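PDB 4M1P: copper-sensitive operon repressor (CsoR) from Geobacillus thermodenitrificans, which senses copper(I) and, as a DNA-binding transcriptional repressor, probably releases its operator when the metal binds. Local coordinates for residues A[41-46]-A[50-55]; A[72-77]-A[93-98]. The protein carries 1 engineered substitution. All blocks are in the same frame, centred on the assembly; numbering follows the deposited sequence.

Contact 1 of 2, residues A[41-46]-A[50-55]; sequences KMVEDN and IDILVQ
D45 N gives K41 O a 2.8 Å hydrogen bond in the last turn of helix 19-44, the turn whose M42 and V43 meet I52 at the closed end of an antiparallel helical hairpin. A Schellman motif finishes that helix: N46, with positive phi, turns its N back to V43 O at 3.1 Å, after which the chain reverses into helix 49-85. No hydrogen bond joins the two helices here; the contact is apolar. M42 carries much of it. Its CG is anti to the carbonyl carbon (chi1 -68°) and the chain bends at chi3 (71°), which lays the methyl CE on the backbone where D51 runs into I52, 3.6 Å from I52 N. SD lies beside Q55 CG at 3.9 Å, the two side chains crossing at about a right angle. I52 answers with an extended arm (chi2 -175°): CG1 packs against M42 CE, while CD1 goes on to V43 CG2 at 3.7 Å. Cut back to an alanine, I52 would lose CG1 and CD1, which is likely to open a gap between the helices and leave V43 CG2 and M42 CB without their partner. N46 OD1 accepts a hydrogen bond from R17 N of the second subunit, and I52 also packs on that arginine. At the edge of the patch, D51 CB touches M42 CE at 3.6 Å.

Contact 2 of 2, residues A[72-77]-A[93-98]; sequences ERHANH and RELMDV. With CU1 (copper (I) ion), chain B.
The copper(I) site of the repressor is built on this contact: H74 ND1 binds the metal at 2.1 Å, and the other two ligands are the SG atoms of C78 in the same chain and C49 of the second subunit, so the site bridges two chains. With CG anti to the backbone N (chi1 -176°), the imidazole sits in the space between helices 49-85 and 88-103. Its far nitrogen, NE2, donates to a water at 2.8 Å that lies in the ring plane, and the water in turn donates to E94 OE1 at 2.8 Å. Held at ND1 by copper and at NE2 by the water, the ring is probably fixed in its rotation, and E94, through the water, may make ND1 a somewhat better donor to the metal. E94 is itself held, OE1 by Y48 OH of the second subunit and OE2 by G12 N. L95 CD1 comes to the ring edge at H74 CD2, 4.4 Å away, and L95 CD2 packs on A75 CB at the same distance. The packing is loose but buried. Helix 49-85 supplies L71 and V79 around L95 and H74, I50 of the second subunit packs on H74 and E94, and M96 of the third subunit packs on A75, so two further subunits of the tetramer border the contact between helices 49-85 and 88-103.

How the contacts relate
From the N terminus, helix 19-44 runs to its Schellman end, and contact 1 closes the short turn that leads into helix 49-85. That long helix then carries the chain past the chain's own centre to contact 2, where helix 88-103 folds back against it after the short turn at 86-87, 15 residues separating the two segments. The contacts are in series, neither nested nor crossed, and their centres lie 35 Å apart. Helix 49-85 is the shared element, tied to helix 19-44 near its start and to helix 88-103 toward its end. Both contacts also touch the second subunit, whose Y48 and C49, just before its own 50-55 segment, reach the site at 72-77.

Contact 1 of 2, residues A[41-46]-A[50-55]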
# COMPACT_ATOMS: atom_id res chain seq x y z
N LYS A 41 -3.64 22.44 13.20
CA LYS A 41 -4.39 23.01 14.32
C LYS A 41 -4.67 21.95 15.38
O LYS A 41 -4.56 22.22 16.58
CB LYS A 41 -5.69 23.65 13.86
N MET A 42 -5.01 20.74 14.94
CA MET A 42 -5.27 19.62 15.84
C MET A 42 -4.07 19.32 16.73
O MET A 42 -4.22 19.14 17.94
CB MET A 42 -5.65 18.36 15.05
CG MET A 42 -6.99 18.45 14.35
SD MET A 42 -7.46 16.92 13.52
CE MET A 42 -7.82 15.90 14.94
N VAL A 43 -2.88 19.28 16.14
CA VAL A 43 -1.66 19.01 16.89
C VAL A 43 -1.39 20.12 17.90
O VAL A 43 -1.02 19.85 19.05
CB VAL A 43 -0.44 18.87 15.95
CG1 VAL A 43 0.84 18.68 16.75
CG2 VAL A 43 -0.64 17.71 14.99
N GLU A 44 -1.60 21.36 17.47
CA GLU A 44 -1.40 22.52 18.34
C GLU A 44 -2.38 22.51 19.51
O GLU A 44 -2.01 22.79 20.65
CB GLU A 44 -1.57 23.83 17.54
CG GLU A 44 -0.42 24.14 16.59
CD GLU A 44 -0.64 25.42 15.80
OE1 GLU A 44 -1.78 25.92 15.75
OE2 GLU A 44 0.34 25.94 15.22
N ASP A 45 -3.63 22.17 19.23
CA ASP A 45 -4.67 22.14 20.25
C ASP A 45 -4.51 20.90 21.13
O ASP A 45 -5.34 20.64 22.00
CB ASP A 45 -6.05 22.19 19.61
CG ASP A 45 -6.28 23.47 18.82
OD1 ASP A 45 -5.28 24.14 18.50
OD2 ASP A 45 -7.44 23.80 18.53
N ASN A 46 -3.44 20.15 20.89
CA ASN A 46 -3.16 18.92 21.62
C ASN A 46 -4.33 17.92 21.57
O ASN A 46 -4.68 17.30 22.57
CB ASN A 46 -2.77 19.22 23.07
CG ASN A 46 -1.50 18.50 23.50
OD1 ASN A 46 -1.25 17.36 23.11
ND2 ASN A 46 -0.69 19.17 24.32
N ILE A 50 -5.61 9.67 18.01
CA ILE A 50 -6.45 8.86 17.13
C ILE A 50 -7.21 9.74 16.15
O ILE A 50 -7.24 9.46 14.94
CB ILE A 50 -7.42 7.98 17.94
CG1 ILE A 50 -6.66 6.87 18.68
CG2 ILE A 50 -8.49 7.38 17.05
CD1 ILE A 50 -6.05 5.80 17.76
N ASP A 51 -7.81 10.81 16.66
CA ASP A 51 -8.51 11.78 15.82
C ASP A 51 -7.58 12.31 14.73
O ASP A 51 -7.97 12.43 13.56
CB ASP A 51 -9.02 12.94 16.66
CG ASP A 51 -10.05 12.51 17.68
OD1 ASP A 51 -10.69 11.47 17.47
OD2 ASP A 51 -10.23 13.23 18.69
N ILE A 52 -6.35 12.62 15.11
CA ILE A 52 -5.37 13.12 14.16
C ILE A 52 -5.04 12.07 13.09
O ILE A 52 -4.98 12.39 11.90
CB ILE A 52 -4.11 13.59 14.89
CG1 ILE A 52 -4.44 14.86 15.68
CG2 ILE A 52 -2.97 13.83 13.93
CD1 ILE A 52 -3.26 15.51 16.36
N LEU A 53 -4.86 10.83 13.52
CA LEU A 53 -4.53 9.74 12.59
C LEU A 53 -5.66 9.51 11.58
O LEU A 53 -5.40 9.30 10.39
CB LEU A 53 -4.21 8.46 13.35
CG LEU A 53 -2.86 8.49 14.08
CD1 LEU A 53 -2.80 7.41 15.14
CD2 LEU A 53 -1.73 8.32 13.09
N VAL A 54 -6.90 9.58 12.05
CA VAL A 54 -8.05 9.49 11.16
C VAL A 54 -7.95 10.55 10.05
O VAL A 54 -8.11 10.23 8.87
CB VAL A 54 -9.37 9.63 11.93
CG1 VAL A 54 -10.54 9.79 10.98
CG2 VAL A 54 -9.58 8.42 12.83
N GLN A 55 -7.66 11.79 10.43
CA GLN A 55 -7.53 12.86 9.44
C GLN A 55 -6.35 12.65 8.52
O GLN A 55 -6.43 12.96 7.33
CB GLN A 55 -7.42 14.23 10.11
CG GLN A 55 -8.76 14.78 10.54
CD GLN A 55 -9.78 14.72 9.41
OE1 GLN A 55 -9.58 15.33 8.36
NE2 GLN A 55 -10.87 13.99 9.63

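Contact 2 of 2, residues A[72-77]-A[93-98]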
# COMPACT_ATOMS: atom_id res chain seq x y z
N GLU A 72 -3.82 8.67 -14.75
CA GLU A 72 -4.70 8.26 -15.84
C GLU A 72 -4.74 9.32 -16.93
O GLU A 72 -4.66 9.01 -18.11
CB GLU A 72 -6.11 7.98 -15.33
CG GLU A 72 -6.22 6.81 -14.36
CD GLU A 72 -7.66 6.48 -14.00
OE1 GLU A 72 -8.09 6.85 -12.89
OE2 GLU A 72 -8.35 5.85 -14.82
N ARG A 73 -4.85 10.58 -16.52
CA ARG A 73 -4.88 11.68 -17.46
C ARG A 73 -3.63 11.64 -18.33
O ARG A 73 -3.71 11.67 -19.55
CB ARG A 73 -5.00 13.02 -16.74
CG ARG A 73 -5.52 14.16 -17.59
CD ARG A 73 -4.42 14.78 -18.44
NE ARG A 73 -4.78 16.11 -18.91
CZ ARG A 73 -3.97 16.89 -19.62
NH1 ARG A 73 -2.76 16.47 -19.94
NH2 ARG A 73 -4.38 18.09 -20.00
N HIS A 74 -2.47 11.54 -17.68
CA HIS A 74 -1.20 11.55 -18.41
C HIS A 74 -1.12 10.38 -19.40
O HIS A 74 -0.69 10.55 -20.54
CB HIS A 74 -0.02 11.52 -17.44
CG HIS A 74 1.32 11.61 -18.11
ND1 HIS A 74 1.72 12.72 -18.82
CD2 HIS A 74 2.35 10.74 -18.16
CE1 HIS A 74 2.93 12.53 -19.29
NE2 HIS A 74 3.34 11.32 -18.90
N ALA A 75 -1.54 9.21 -18.95
CA ALA A 75 -1.49 8.01 -19.80
C ALA A 75 -2.49 8.06 -20.96
O ALA A 75 -2.14 7.76 -22.09
CB ALA A 75 -1.71 6.76 -18.96
N ASN A 76 -3.73 8.44 -20.66
CA ASN A 76 -4.80 8.51 -21.66
C ASN A 76 -4.56 9.55 -22.74
O ASN A 76 -5.00 9.38 -23.88
CB ASN A 76 -6.15 8.81 -21.00
CG ASN A 76 -6.64 7.68 -20.13
OD1 ASN A 76 -5.90 6.74 -19.81
ND2 ASN A 76 -7.91 7.76 -19.73
N HIS A 77 -3.90 10.65 -22.39
CA HIS A 77 -3.72 11.75 -23.33
C HIS A 77 -2.28 11.96 -23.76
O HIS A 77 -1.93 11.75 -24.93
CB HIS A 77 -4.29 13.03 -22.74
CG HIS A 77 -5.77 12.96 -22.49
ND1 HIS A 77 -6.32 13.23 -21.26
CD2 HIS A 77 -6.79 12.63 -23.31
CE1 HIS A 77 -7.64 13.07 -21.33
NE2 HIS A 77 -7.94 12.71 -22.57
N ARG A 93 8.70 4.72 -20.77
CA ARG A 93 9.75 4.54 -19.78
C ARG A 93 9.59 5.51 -18.61
O ARG A 93 9.76 5.13 -17.45
CB ARG A 93 11.13 4.68 -20.43
CG ARG A 93 12.29 4.35 -19.52
CD ARG A 93 13.53 3.93 -20.31
NE ARG A 93 13.45 2.54 -20.79
CZ ARG A 93 14.00 1.50 -20.17
NH1 ARG A 93 14.69 1.68 -19.05
NH2 ARG A 93 13.88 0.29 -20.68
N GLU A 94 9.26 6.77 -18.92
CA GLU A 94 8.95 7.75 -17.90
C GLU A 94 7.84 7.20 -17.01
O GLU A 94 7.99 7.15 -15.79
CB GLU A 94 8.48 9.07 -18.52
CG GLU A 94 9.57 10.02 -19.00
CD GLU A 94 9.00 11.21 -19.76
OE1 GLU A 94 7.78 11.21 -20.05
OE2 GLU A 94 9.77 12.15 -20.08
N LEU A 95 6.74 6.78 -17.63
CA LEU A 95 5.58 6.29 -16.90
C LEU A 95 5.93 5.12 -15.98
O LEU A 95 5.46 5.06 -14.84
CB LEU A 95 4.47 5.86 -17.87
CG LEU A 95 3.12 5.49 -17.26
CD1 LEU A 95 2.47 6.69 -16.57
CD2 LEU A 95 2.18 4.91 -18.31
N MET A 96 6.77 4.20 -16.45
CA MET A 96 7.17 3.08 -15.62
C MET A 96 8.00 3.53 -14.43
O MET A 96 7.91 2.94 -13.34
CB MET A 96 7.92 2.03 -16.44
CG MET A 96 7.02 1.25 -17.38
SD MET A 96 5.55 0.60 -16.55
CE MET A 96 6.30 -0.57 -15.42
N ASP A 97 8.81 4.56 -14.61
CA ASP A 97 9.62 5.08 -13.52
C ASP A 97 8.78 5.62 -12.37
O ASP A 97 9.07 5.33 -11.21
CB ASP A 97 10.63 6.12 -14.01
CG ASP A 97 11.87 5.48 -14.62
OD1 ASP A 97 12.23 4.36 -14.19
OD2 ASP A 97 12.48 6.10 -15.52
N VAL A 98 7.73 6.39 -12.67
CA VAL A 98 6.88 6.92 -11.61
C VAL A 98 6.05 5.83 -10.94
O VAL A 98 5.74 5.93 -9.76
CB VAL A 98 5.99 8.11 -12.06
CG1 VAL A 98 6.83 9.22 -12.63
CG2 VAL A 98 4.95 7.67 -13.07
CU CU1 B . 0.60 14.50 -19.07
O HOH W 1 5.46 9.70 -19.63